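Side-chain contacts in HTH marR-type domain-containing protein (Streptococcus agalactiae serotype III, PDB 7DVR), which senses heme and probably regulates transcription by binding DNA through a winged helix-turn-helix domain of the MarR type: residues E16-R21 with S115-G120; G36-H41 with K71-N76; I79-S84 with R89-Y94. All blocks are in the same frame, centred on the assembly; numbering follows the deposited sequence.

Contact 1. Residues E16-R21 with S115-G120; sequences EKYLDR and STMLAG. With HEM (protoporphyrin IX containing Fe), chain B.
The phenol oxygen of Tyr-18 is buried here without a hydrogen-bonding partner in the model: Tyr-18 OH ends against a methyl group, 3.3 Å from Thr-116 CG2. The ring leaves helix 4-25 and carries its hydroxyl across to the last turn of helix 97-117. Thr-116 has its methyl anti to its own backbone N, which turns CG2 to the tyrosine, while OG1 is taken up by the carbonyl of Lys-112 and the hydroxyl of Tyr-22. A threonine suits the place because its two branches serve these different neighbours. Farther down the ring, Tyr-18 CE2 lies 4.3 Å from Met-117 CG, approaching obliquely.

The two helices belong to the helical dimerisation region of the MarR fold, and the heme is held beside them, with His-114 as an axial ligand of the iron. Met-117 is modelled in two conformations. In the one described, a bend at chi3 (-64°) brings CE over one face of pyrrole ring C, with Met-117 CE 3.3 Å from HEM C2C, though this detail is tentative. Leu-118, where the backbone departs from helical torsions, sets CD1 3.6 Å from the heme methyl CMD, and Leu-19 reaches one vinyl group, CD2 to HEM CAB being 4.1 Å. On the partner side, Met-142 of the second subunit packs on Tyr-18.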
loop_
_atom_site.group_PDB
_atom_site.type_symbol
_atom_site.label_atom_id
_atom_site.label_comp_id
_atom_site.label_asym_id
_atom_site.label_seq_id
_atom_site.Cartn_x
_atom_site.Cartn_y
_atom_site.Cartn_z
ATOM N N GLU A 16 -2.454 -2.513 -8.894
ATOM C CA GLU A 16 -2.855 -3.939 -9.015
ATOM C C GLU A 16 -3.795 -4.113 -10.219
ATOM O O GLU A 16 -3.627 -5.030 -11.022
ATOM C CB GLU A 16 -3.579 -4.353 -7.744
ATOM C CG GLU A 16 -3.750 -5.857 -7.602
ATOM C CD GLU A 16 -4.348 -6.283 -6.268
ATOM O OE1 GLU A 16 -5.141 -5.478 -5.696
ATOM O OE2 GLU A 16 -4.080 -7.410 -5.857
ATOM N N LYS A 17 -4.723 -3.180 -10.343
ATOM C CA LYS A 17 -5.738 -3.155 -11.447
ATOM C C LYS A 17 -5.033 -2.988 -12.796
ATOM O O LYS A 17 -5.397 -3.670 -13.762
ATOM C CB LYS A 17 -6.649 -1.958 -11.148
ATOM C CG LYS A 17 -7.792 -1.684 -12.118
ATOM C CD LYS A 17 -8.724 -0.536 -11.609
ATOM C CE LYS A 17 -9.974 -0.308 -12.446
ATOM N NZ LYS A 17 -11.050 0.414 -11.707
ATOM N N TYR A 18 -4.068 -2.086 -12.862
ATOM C CA TYR A 18 -3.271 -1.794 -14.060
ATOM C C TYR A 18 -2.497 -3.018 -14.532
ATOM O O TYR A 18 -2.502 -3.425 -15.668
ATOM C CB TYR A 18 -2.333 -0.639 -13.739
ATOM C CG TYR A 18 -1.546 -0.169 -14.918
ATOM C CD1 TYR A 18 -2.183 0.516 -15.943
ATOM C CD2 TYR A 18 -0.177 -0.346 -15.001
ATOM C CE1 TYR A 18 -1.486 0.962 -17.044
ATOM C CE2 TYR A 18 0.527 0.077 -16.107
ATOM C CZ TYR A 18 -0.128 0.753 -17.117
ATOM O OH TYR A 18 0.563 1.121 -18.207
ATOM N N LEU A 19 -1.801 -3.643 -13.580
ATOM C CA LEU A 19 -0.983 -4.813 -13.887
ATOM C C LEU A 19 -1.821 -5.960 -14.346
ATOM O O LEU A 19 -1.442 -6.630 -15.271
ATOM C CB LEU A 19 -0.320 -5.104 -12.544
ATOM C CG LEU A 19 0.705 -6.203 -12.444
ATOM C CD1 LEU A 19 1.686 -6.177 -13.608
ATOM C CD2 LEU A 19 1.392 -5.989 -11.100
ATOM N N ASP A 20 -2.949 -6.156 -13.731
ATOM C CA ASP A 20 -3.907 -7.201 -14.112
ATOM C C ASP A 20 -4.436 -6.962 -15.526
ATOM O O ASP A 20 -4.410 -7.876 -16.292
ATOM C CB ASP A 20 -5.062 -7.275 -13.125
ATOM C CG ASP A 20 -4.713 -8.086 -11.869
ATOM O OD1 ASP A 20 -3.692 -8.813 -11.887
ATOM O OD2 ASP A 20 -5.478 -8.000 -10.883
ATOM N N ARG A 21 -4.856 -5.753 -15.824
ATOM C CA ARG A 21 -5.332 -5.407 -17.186
ATOM C C ARG A 21 -4.233 -5.567 -18.236
ATOM O O ARG A 21 -4.516 -6.232 -19.220
ATOM C CB ARG A 21 -5.946 -4.014 -17.188
ATOM C CG ARG A 21 -7.205 -3.956 -16.336
ATOM C CD ARG A 21 -7.972 -2.653 -16.452
ATOM N NE ARG A 21 -8.705 -2.648 -17.711
ATOM C CZ ARG A 21 -10.015 -2.862 -17.850
ATOM N NH1 ARG A 21 -10.550 -2.849 -19.059
ATOM N NH2 ARG A 21 -10.785 -3.079 -16.796
ATOM N N SER A 115 9.022 0.190 -19.525
ATOM C CA SER A 115 9.042 1.359 -20.462
ATOM C C SER A 115 7.869 2.296 -20.167
ATOM O O SER A 115 8.085 3.503 -19.955
ATOM C CB SER A 115 9.017 0.972 -21.918
ATOM O OG SER A 115 9.999 0.022 -22.188
ATOM N N THR A 116 6.650 1.775 -20.171
ATOM C CA THR A 116 5.433 2.561 -19.893
ATOM C C THR A 116 5.439 3.188 -18.511
ATOM O O THR A 116 5.134 4.361 -18.361
ATOM C CB THR A 116 4.184 1.689 -20.012
ATOM O OG1 THR A 116 4.265 0.947 -21.230
ATOM C CG2 THR A 116 2.943 2.542 -19.991
ATOM N N MET A 117 5.712 2.404 -17.480
ATOM C CA MET A 117 5.607 2.908 -16.102
ATOM C C MET A 117 6.691 3.944 -15.792
ATOM O O MET A 117 6.486 4.854 -14.910
ATOM C CB MET A 117 5.825 1.734 -15.156
ATOM C CG MET A 117 4.604 0.869 -14.983
ATOM S SD MET A 117 4.871 -0.253 -13.595
ATOM C CE MET A 117 6.227 -1.247 -14.196
ATOM N N LEU A 118 7.842 3.756 -16.414
ATOM C CA LEU A 118 9.028 4.510 -15.965
ATOM C C LEU A 118 9.293 5.639 -16.945
ATOM O O LEU A 118 10.328 6.314 -16.791
ATOM C CB LEU A 118 10.265 3.610 -15.834
ATOM C CG LEU A 118 10.204 2.497 -14.794
ATOM C CD1 LEU A 118 11.517 1.697 -14.739
ATOM C CD2 LEU A 118 9.875 3.069 -13.432
ATOM N N ALA A 119 8.390 5.876 -17.886
ATOM C CA ALA A 119 8.562 6.989 -18.842
ATOM C C ALA A 119 8.545 8.307 -18.070
ATOM O O ALA A 119 7.616 8.558 -17.281
ATOM C CB ALA A 119 7.523 6.969 -19.919
ATOM N N GLY A 120 9.553 9.138 -18.309
ATOM C CA GLY A 120 9.606 10.472 -17.693
ATOM C C GLY A 120 10.165 10.429 -16.295
ATOM O O GLY A 120 9.970 11.404 -15.554
HETATM C CHA HEM B . 13.211 -3.688 -12.391
HETATM C CHB HEM B . 10.203 -7.333 -12.140
HETATM C CHC HEM B . 6.638 -4.203 -11.659
HETATM C CHD HEM B . 9.777 -0.668 -11.127
HETATM C C1A HEM B . 12.662 -4.915 -12.407
HETATM C C2A HEM B . 13.405 -6.069 -12.629
HETATM C C3A HEM B . 12.553 -7.093 -12.555
HETATM C C4A HEM B . 11.306 -6.578 -12.268
HETATM C CMA HEM B . 12.915 -8.538 -12.733
HETATM C CAA HEM B . 14.883 -6.179 -12.915
HETATM C CBA HEM B . 15.143 -6.147 -14.433
HETATM C CGA HEM B . 16.622 -6.250 -14.761
HETATM O O1A HEM B . 17.324 -7.118 -14.194
HETATM O O2A HEM B . 17.156 -5.484 -15.602
HETATM C C1B HEM B . 8.975 -6.743 -12.004
HETATM C C2B HEM B . 7.816 -7.518 -12.033
HETATM C C3B HEM B . 6.785 -6.641 -11.920
HETATM C C4B HEM B . 7.383 -5.327 -11.811
HETATM C CMB HEM B . 7.774 -9.018 -12.155
HETATM C CAB HEM B . 5.362 -6.891 -11.825
HETATM C CBB HEM B . 4.898 -8.113 -11.717
HETATM C C1C HEM B . 7.181 -2.979 -11.417
HETATM C C2C HEM B . 6.472 -1.875 -11.007
HETATM C C3C HEM B . 7.375 -0.860 -10.845
HETATM C C4C HEM B . 8.627 -1.374 -11.174
HETATM C CMC HEM B . 4.993 -1.863 -10.794
HETATM C CAC HEM B . 7.125 0.527 -10.497
HETATM C CBC HEM B . 5.901 1.039 -10.563
HETATM C C1D HEM B . 10.966 -1.255 -11.451
HETATM C C2D HEM B . 12.167 -0.463 -11.531
HETATM C C3D HEM B . 13.127 -1.296 -11.895
HETATM C C4D HEM B . 12.492 -2.589 -12.035
HETATM C CMD HEM B . 12.323 1.012 -11.286
HETATM C CAD HEM B . 14.573 -0.939 -12.112
HETATM C CBD HEM B . 14.996 -1.139 -13.582
HETATM C CGD HEM B . 16.480 -0.886 -13.742
HETATM O O1D HEM B . 16.901 0.293 -13.771
HETATM O O2D HEM B . 17.294 -1.838 -13.855
HETATM N NA HEM B . 11.378 -5.242 -12.182
HETATM N NB HEM B . 8.664 -5.467 -11.880
HETATM N NC HEM B . 8.466 -2.647 -11.517
HETATM N ND HEM B . 11.212 -2.497 -11.766
HETATM FE FE HEM B . 10.004 -3.883 -11.824
#

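Contact 2. Residues G36-H41 with K71-N76; sequences GHLVMH and KRMEKN
Within residues 36-41 and 71-76 the nearest CA atoms are those of Val-39 and Met-73, 9.0 Å apart, a separation that leaves room for side chains and brings no backbone groups together. One long side chain fills most of it. Met-73 points at the other helix and runs out extended through chi2, then bends at the sulfur (chi3 76°), which lays its terminal methyl against two neighbours at once: Met-73 CE is 3.8 Å from Leu-38 CB and equally far, 3.8 Å, from Val-39 CG2. The sulfur itself meets the end of the leucine, Met-73 SD standing 3.9 Å from Leu-38 CD1. The leucine and methionine chains cross at about a right angle, and Leu-38 is touched at CB and at CD1.

The setting is the winged helix-turn-helix domain, where helices 52-59 and 63-75 form the helix-turn-helix pair and 63-75 is probably the recognition helix, as in other MarR proteins. Helix 34-44 backs it from the inside: Leu-38 also packs on Ala-55 and Leu-59 of helix 52-59, and Val-39 reaches Ala-103 of helix 97-117. Flexible and unbranched, methionine can fit a methyl between these two aliphatic side chains, whereas the compact, beta-branched valine keeps its CG2 close to its own helix. Asn-76 OD1 accepts a hydrogen bond from Gln-35 NE2, a polar tie from residues 71-76 to helix 34-44.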
loop_
_atom_site.group_PDB
_atom_site.type_symbol
_atom_site.label_atom_id
_atom_site.label_comp_id
_atom_site.label_asym_id
_atom_site.label_seq_id
_atom_site.Cartn_x
_atom_site.Cartn_y
_atom_site.Cartn_z
ATOM N N GLY A 36 5.587 -16.988 -12.963
ATOM C CA GLY A 36 6.548 -16.311 -13.848
ATOM C C GLY A 36 7.966 -16.629 -13.479
ATOM O O GLY A 36 8.793 -16.860 -14.365
ATOM N N HIS A 37 8.262 -16.538 -12.207
ATOM C CA HIS A 37 9.657 -16.636 -11.741
ATOM C C HIS A 37 10.192 -18.002 -12.144
ATOM O O HIS A 37 11.301 -18.082 -12.665
ATOM C CB HIS A 37 9.731 -16.379 -10.241
ATOM C CG HIS A 37 11.151 -16.216 -9.784
ATOM N ND1 HIS A 37 11.835 -15.038 -9.950
ATOM C CD2 HIS A 37 12.031 -17.056 -9.222
ATOM C CE1 HIS A 37 13.065 -15.144 -9.507
ATOM N NE2 HIS A 37 13.216 -16.374 -9.049
ATOM N N LEU A 38 9.422 -19.033 -11.860
ATOM C CA LEU A 38 9.841 -20.436 -12.126
ATOM C C LEU A 38 9.875 -20.685 -13.652
ATOM O O LEU A 38 10.698 -21.399 -14.123
ATOM C CB LEU A 38 8.880 -21.416 -11.441
ATOM C CG LEU A 38 8.976 -21.507 -9.912
ATOM C CD1 LEU A 38 8.192 -22.684 -9.335
ATOM C CD2 LEU A 38 10.412 -21.543 -9.424
ATOM N N VAL A 39 8.994 -20.096 -14.450
ATOM C CA VAL A 39 8.930 -20.376 -15.905
ATOM C C VAL A 39 10.159 -19.761 -16.518
ATOM O O VAL A 39 10.811 -20.385 -17.330
ATOM C CB VAL A 39 7.665 -19.715 -16.528
ATOM C CG1 VAL A 39 7.772 -19.444 -18.028
ATOM C CG2 VAL A 39 6.439 -20.527 -16.168
ATOM N N MET A 40 10.472 -18.556 -16.090
ATOM C CA MET A 40 11.643 -17.873 -16.655
ATOM C C MET A 40 12.926 -18.595 -16.193
ATOM O O MET A 40 13.942 -18.594 -16.938
ATOM C CB MET A 40 11.669 -16.432 -16.187
ATOM C CG MET A 40 10.498 -15.630 -16.614
ATOM S SD MET A 40 10.222 -15.831 -18.392
ATOM C CE MET A 40 11.665 -15.020 -19.077
ATOM N N HIS A 41 12.916 -19.184 -14.991
ATOM C CA HIS A 41 14.073 -19.979 -14.507
ATOM C C HIS A 41 14.262 -21.209 -15.396
ATOM O O HIS A 41 15.386 -21.373 -15.973
ATOM C CB HIS A 41 13.959 -20.350 -13.045
ATOM C CG HIS A 41 15.286 -20.767 -12.476
ATOM N ND1 HIS A 41 16.152 -19.851 -11.885
ATOM C CD2 HIS A 41 15.914 -21.964 -12.428
ATOM C CE1 HIS A 41 17.262 -20.466 -11.489
ATOM N NE2 HIS A 41 17.145 -21.776 -11.793
ATOM N N LYS A 71 1.341 -27.484 -8.933
ATOM C CA LYS A 71 0.124 -28.207 -9.377
ATOM C C LYS A 71 -0.755 -27.265 -10.223
ATOM O O LYS A 71 -1.383 -27.738 -11.220
ATOM C CB LYS A 71 -0.666 -28.741 -8.184
ATOM C CG LYS A 71 -1.852 -29.586 -8.614
ATOM C CD LYS A 71 -2.436 -30.495 -7.541
ATOM C CE LYS A 71 -3.723 -31.141 -8.022
ATOM N NZ LYS A 71 -4.401 -31.913 -6.951
ATOM N N ARG A 72 -0.798 -25.997 -9.819
ATOM C CA ARG A 72 -1.515 -24.915 -10.544
ATOM C C ARG A 72 -0.766 -24.515 -11.815
ATOM O O ARG A 72 -1.399 -24.140 -12.788
ATOM C CB ARG A 72 -1.655 -23.685 -9.661
ATOM C CG ARG A 72 -2.935 -23.695 -8.845
ATOM C CD ARG A 72 -2.692 -22.960 -7.545
ATOM N NE ARG A 72 -2.103 -21.646 -7.766
ATOM C CZ ARG A 72 -1.250 -21.028 -6.947
ATOM N NH1 ARG A 72 -0.826 -21.608 -5.837
ATOM N NH2 ARG A 72 -0.816 -19.815 -7.252
ATOM N N MET A 73 0.557 -24.588 -11.832
ATOM C CA MET A 73 1.320 -24.328 -13.074
ATOM C C MET A 73 0.991 -25.420 -14.088
ATOM O O MET A 73 0.761 -25.093 -15.226
ATOM C CB MET A 73 2.817 -24.261 -12.794
ATOM C CG MET A 73 3.184 -23.034 -11.990
ATOM S SD MET A 73 4.907 -23.024 -11.463
ATOM C CE MET A 73 5.624 -22.568 -13.044
ATOM N N GLU A 74 0.906 -26.666 -13.639
ATOM C CA GLU A 74 0.526 -27.840 -14.458
ATOM C C GLU A 74 -0.908 -27.639 -14.963
ATOM O O GLU A 74 -1.102 -27.778 -16.178
ATOM C CB GLU A 74 0.652 -29.153 -13.683
ATOM C CG GLU A 74 0.354 -30.401 -14.495
ATOM C CD GLU A 74 0.853 -31.703 -13.871
ATOM O OE1 GLU A 74 0.534 -31.929 -12.687
ATOM O OE2 GLU A 74 1.612 -32.500 -14.561
ATOM N N LYS A 75 -1.840 -27.335 -14.063
ATOM C CA LYS A 75 -3.271 -27.010 -14.406
ATOM C C LYS A 75 -3.314 -26.002 -15.537
ATOM O O LYS A 75 -4.026 -26.214 -16.535
ATOM C CB LYS A 75 -4.030 -26.469 -13.192
ATOM C CG LYS A 75 -4.726 -27.551 -12.372
ATOM C CD LYS A 75 -5.030 -27.192 -10.911
ATOM C CE LYS A 75 -5.686 -28.315 -10.125
ATOM N NZ LYS A 75 -7.157 -28.379 -10.353
ATOM N N ASN A 76 -2.553 -24.933 -15.421
ATOM C CA ASN A 76 -2.408 -23.935 -16.500
ATOM C C ASN A 76 -1.692 -24.427 -17.775
ATOM O O ASN A 76 -1.704 -23.617 -18.760
ATOM C CB ASN A 76 -1.702 -22.706 -15.953
ATOM C CG ASN A 76 -2.479 -22.000 -14.870
ATOM O OD1 ASN A 76 -1.884 -21.436 -13.964
ATOM N ND2 ASN A 76 -3.791 -22.057 -14.928
#

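Contact 3. Residues I79-S84 with R89-Y94; sequences IAIVPS and RVKYLY
Backbone hydrogen bonds join Ala-80 to Tyr-94 and Val-82 to Tyr-92 in both directions, and a further one runs from Ser-84 N to Val-90 O at 2.8 Å. The bond from Val-82 N to Tyr-92 O is short, 2.7 Å. Its return, from Tyr-92 N to Val-82 O, is longer at 3.0 Å. There the donor stands 44° above the carbonyl plane. Between these pairs lie the non-hydrogen-bonded ones, Ile-81 with Leu-93 and Pro-83 with Lys-91. Proline, lacking an N-H, fits such a position without costing the sheet a bond. CA-H...O contacts add to the seam, among them Pro-83 CA to Val-90 O.

Together the strands make the beta hairpin that forms the wing of the winged helix-turn-helix domain, strand 91-95 being flanked on its other edge by strand 50-51.

Apolar contacts divide between the two faces. On the one carrying Ile-81 and Leu-93, the two chains run side by side, Ile-81 CG1 to Leu-93 CD2 4.1 Å, and Leu-93 also reaches Val-70 of helix 63-75. There too Lys-91, bent at chi2 (-41°), crosses the proline ring obliquely, its NZ 3.7 Å from Pro-83 CG. On the opposite face Val-82 CB meets the edge of the Tyr-94 ring. Ser-84 CB comes obliquely to the Tyr-92 ring, 3.7 Å from Tyr-92 CE2, and Val-90 CG1, from the tyrosine's own segment, lies over one face of that ring, offset to the rim.

Water bridges engage both phenols. One water donates to Val-82 O and lies 2.6 Å from Tyr-94 OH; another pairs with Tyr-92 OH at 2.7 Å and weakly with Ser-84 OG, whose stronger partner is Thr-86.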
loop_
_atom_site.group_PDB
_atom_site.type_symbol
_atom_site.label_atom_id
_atom_site.label_comp_id
_atom_site.label_asym_id
_atom_site.label_seq_id
_atom_site.Cartn_x
_atom_site.Cartn_y
_atom_site.Cartn_z
ATOM N N ILE A 79 3.780 -26.315 -17.422
ATOM C CA ILE A 79 4.807 -27.341 -17.115
ATOM C C ILE A 79 4.208 -28.732 -17.137
ATOM O O ILE A 79 3.008 -28.822 -16.978
ATOM C CB ILE A 79 5.444 -27.074 -15.743
ATOM C CG1 ILE A 79 4.407 -27.221 -14.629
ATOM C CG2 ILE A 79 6.236 -25.760 -15.724
ATOM C CD1 ILE A 79 5.029 -27.101 -13.201
ATOM N N ALA A 80 5.051 -29.774 -17.245
ATOM C CA ALA A 80 4.703 -31.177 -16.948
ATOM C C ALA A 80 5.555 -31.623 -15.745
ATOM O O ALA A 80 6.699 -31.144 -15.534
ATOM C CB ALA A 80 5.003 -32.050 -18.131
ATOM N N ILE A 81 4.944 -32.401 -14.871
ATOM C CA ILE A 81 5.552 -32.847 -13.582
ATOM C C ILE A 81 5.879 -34.313 -13.813
ATOM O O ILE A 81 4.910 -35.093 -13.905
ATOM C CB ILE A 81 4.606 -32.757 -12.362
ATOM C CG1 ILE A 81 4.176 -31.336 -11.971
ATOM C CG2 ILE A 81 5.232 -33.498 -11.173
ATOM C CD1 ILE A 81 3.074 -31.299 -10.921
ATOM N N VAL A 82 7.135 -34.724 -13.827
ATOM C CA VAL A 82 7.413 -36.148 -14.157
ATOM C C VAL A 82 8.378 -36.677 -13.107
ATOM O O VAL A 82 9.452 -36.120 -12.886
ATOM C CB VAL A 82 8.015 -36.281 -15.564
ATOM C CG1 VAL A 82 8.472 -37.704 -15.828
ATOM C CG2 VAL A 82 7.100 -35.732 -16.658
ATOM N N PRO A 83 8.016 -37.714 -12.356
ATOM C CA PRO A 83 8.980 -38.245 -11.363
ATOM C C PRO A 83 10.336 -38.672 -11.958
ATOM O O PRO A 83 10.371 -39.132 -13.117
ATOM C CB PRO A 83 8.226 -39.439 -10.809
ATOM C CG PRO A 83 6.767 -39.208 -11.103
ATOM C CD PRO A 83 6.775 -38.513 -12.440
ATOM N N SER A 84 11.417 -38.586 -11.172
ATOM C CA SER A 84 12.773 -39.031 -11.578
ATOM C C SER A 84 12.677 -40.508 -11.952
ATOM O O SER A 84 12.015 -41.251 -11.217
ATOM C CB SER A 84 13.784 -38.768 -10.502
ATOM O OG SER A 84 15.048 -39.305 -10.849
ATOM N N ARG A 89 10.475 -40.362 -6.289
ATOM C CA ARG A 89 10.233 -39.629 -5.015
ATOM C C ARG A 89 10.629 -38.181 -5.280
ATOM O O ARG A 89 10.079 -37.277 -4.630
ATOM C CB ARG A 89 11.090 -40.207 -3.876
ATOM C CG ARG A 89 11.305 -39.265 -2.691
ATOM C CD ARG A 89 11.846 -39.938 -1.419
ATOM N NE ARG A 89 13.291 -40.107 -1.428
ATOM C CZ ARG A 89 14.065 -40.199 -0.339
ATOM N NH1 ARG A 89 13.562 -40.133 0.886
ATOM N NH2 ARG A 89 15.368 -40.358 -0.478
ATOM N N VAL A 90 11.567 -38.005 -6.217
ATOM C CA VAL A 90 11.999 -36.698 -6.734
ATOM C C VAL A 90 11.043 -36.387 -7.904
ATOM O O VAL A 90 10.852 -37.294 -8.749
ATOM C CB VAL A 90 13.473 -36.710 -7.160
ATOM C CG1 VAL A 90 13.922 -35.409 -7.774
ATOM C CG2 VAL A 90 14.397 -37.045 -5.989
ATOM N N LYS A 91 10.447 -35.219 -7.889
ATOM C CA LYS A 91 9.525 -34.786 -8.963
ATOM C C LYS A 91 10.260 -33.747 -9.761
ATOM O O LYS A 91 10.524 -32.681 -9.187
ATOM C CB LYS A 91 8.268 -34.104 -8.423
ATOM C CG LYS A 91 7.317 -34.964 -7.617
ATOM C CD LYS A 91 7.083 -36.366 -8.142
ATOM C CE LYS A 91 6.636 -37.279 -7.022
ATOM N NZ LYS A 91 6.558 -38.696 -7.453
ATOM N N TYR A 92 10.411 -33.950 -11.077
ATOM C CA TYR A 92 11.040 -32.901 -11.878
ATOM C C TYR A 92 9.954 -32.184 -12.738
ATOM O O TYR A 92 8.905 -32.774 -13.039
ATOM C CB TYR A 92 12.061 -33.509 -12.814
ATOM C CG TYR A 92 13.425 -33.815 -12.202
ATOM C CD1 TYR A 92 14.252 -32.809 -11.674
ATOM C CD2 TYR A 92 13.832 -35.115 -12.152
ATOM C CE1 TYR A 92 15.463 -33.103 -11.060
ATOM C CE2 TYR A 92 15.024 -35.433 -11.489
ATOM C CZ TYR A 92 15.857 -34.429 -11.018
ATOM O OH TYR A 92 17.072 -34.873 -10.531
ATOM N N LEU A 93 10.196 -30.901 -12.998
ATOM C CA LEU A 93 9.363 -29.945 -13.728
ATOM C C LEU A 93 9.962 -29.643 -15.105
ATOM O O LEU A 93 11.163 -29.226 -15.168
ATOM C CB LEU A 93 9.201 -28.634 -12.930
ATOM C CG LEU A 93 8.978 -28.803 -11.421
ATOM C CD1 LEU A 93 8.595 -27.555 -10.719
ATOM C CD2 LEU A 93 7.844 -29.747 -11.209
ATOM N N TYR A 94 9.113 -29.607 -16.152
ATOM C CA TYR A 94 9.585 -29.308 -17.521
ATOM C C TYR A 94 8.582 -28.400 -18.177
ATOM O O TYR A 94 7.384 -28.597 -18.009
ATOM C CB TYR A 94 9.706 -30.521 -18.416
ATOM C CG TYR A 94 10.564 -31.607 -17.795
ATOM C CD1 TYR A 94 11.961 -31.583 -17.855
ATOM C CD2 TYR A 94 9.969 -32.573 -17.011
ATOM C CE1 TYR A 94 12.734 -32.545 -17.209
ATOM C CE2 TYR A 94 10.762 -33.594 -16.418
ATOM C CZ TYR A 94 12.134 -33.571 -16.511
ATOM O OH TYR A 94 12.884 -34.575 -15.948
HETATM O O HOH W 1 11.885 -36.733 -14.963
HETATM O O HOH W 2 17.328 -37.308 -9.458
#

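Contacts 2 and 3 are neighbours, their centres 12 Å apart, and they touch where helix 63-75 leads into the first strand of the wing: Met-73 CB is 3.6 Å from Ile-79 CD1, so Met-73 touches both helix 34-44 and the first strand of the hairpin. Contact 1 stands apart in the helical region, about 23 Å from contact 2 and 35 Å from contact 3 between centres. Only contact 1 holds residues of the heme pocket; the side chain of Val-39 in contact 2 is about 12 Å from a heme. Helix 97-117 follows the wing in sequence and runs from the putative DNA-binding part to the heme pocket.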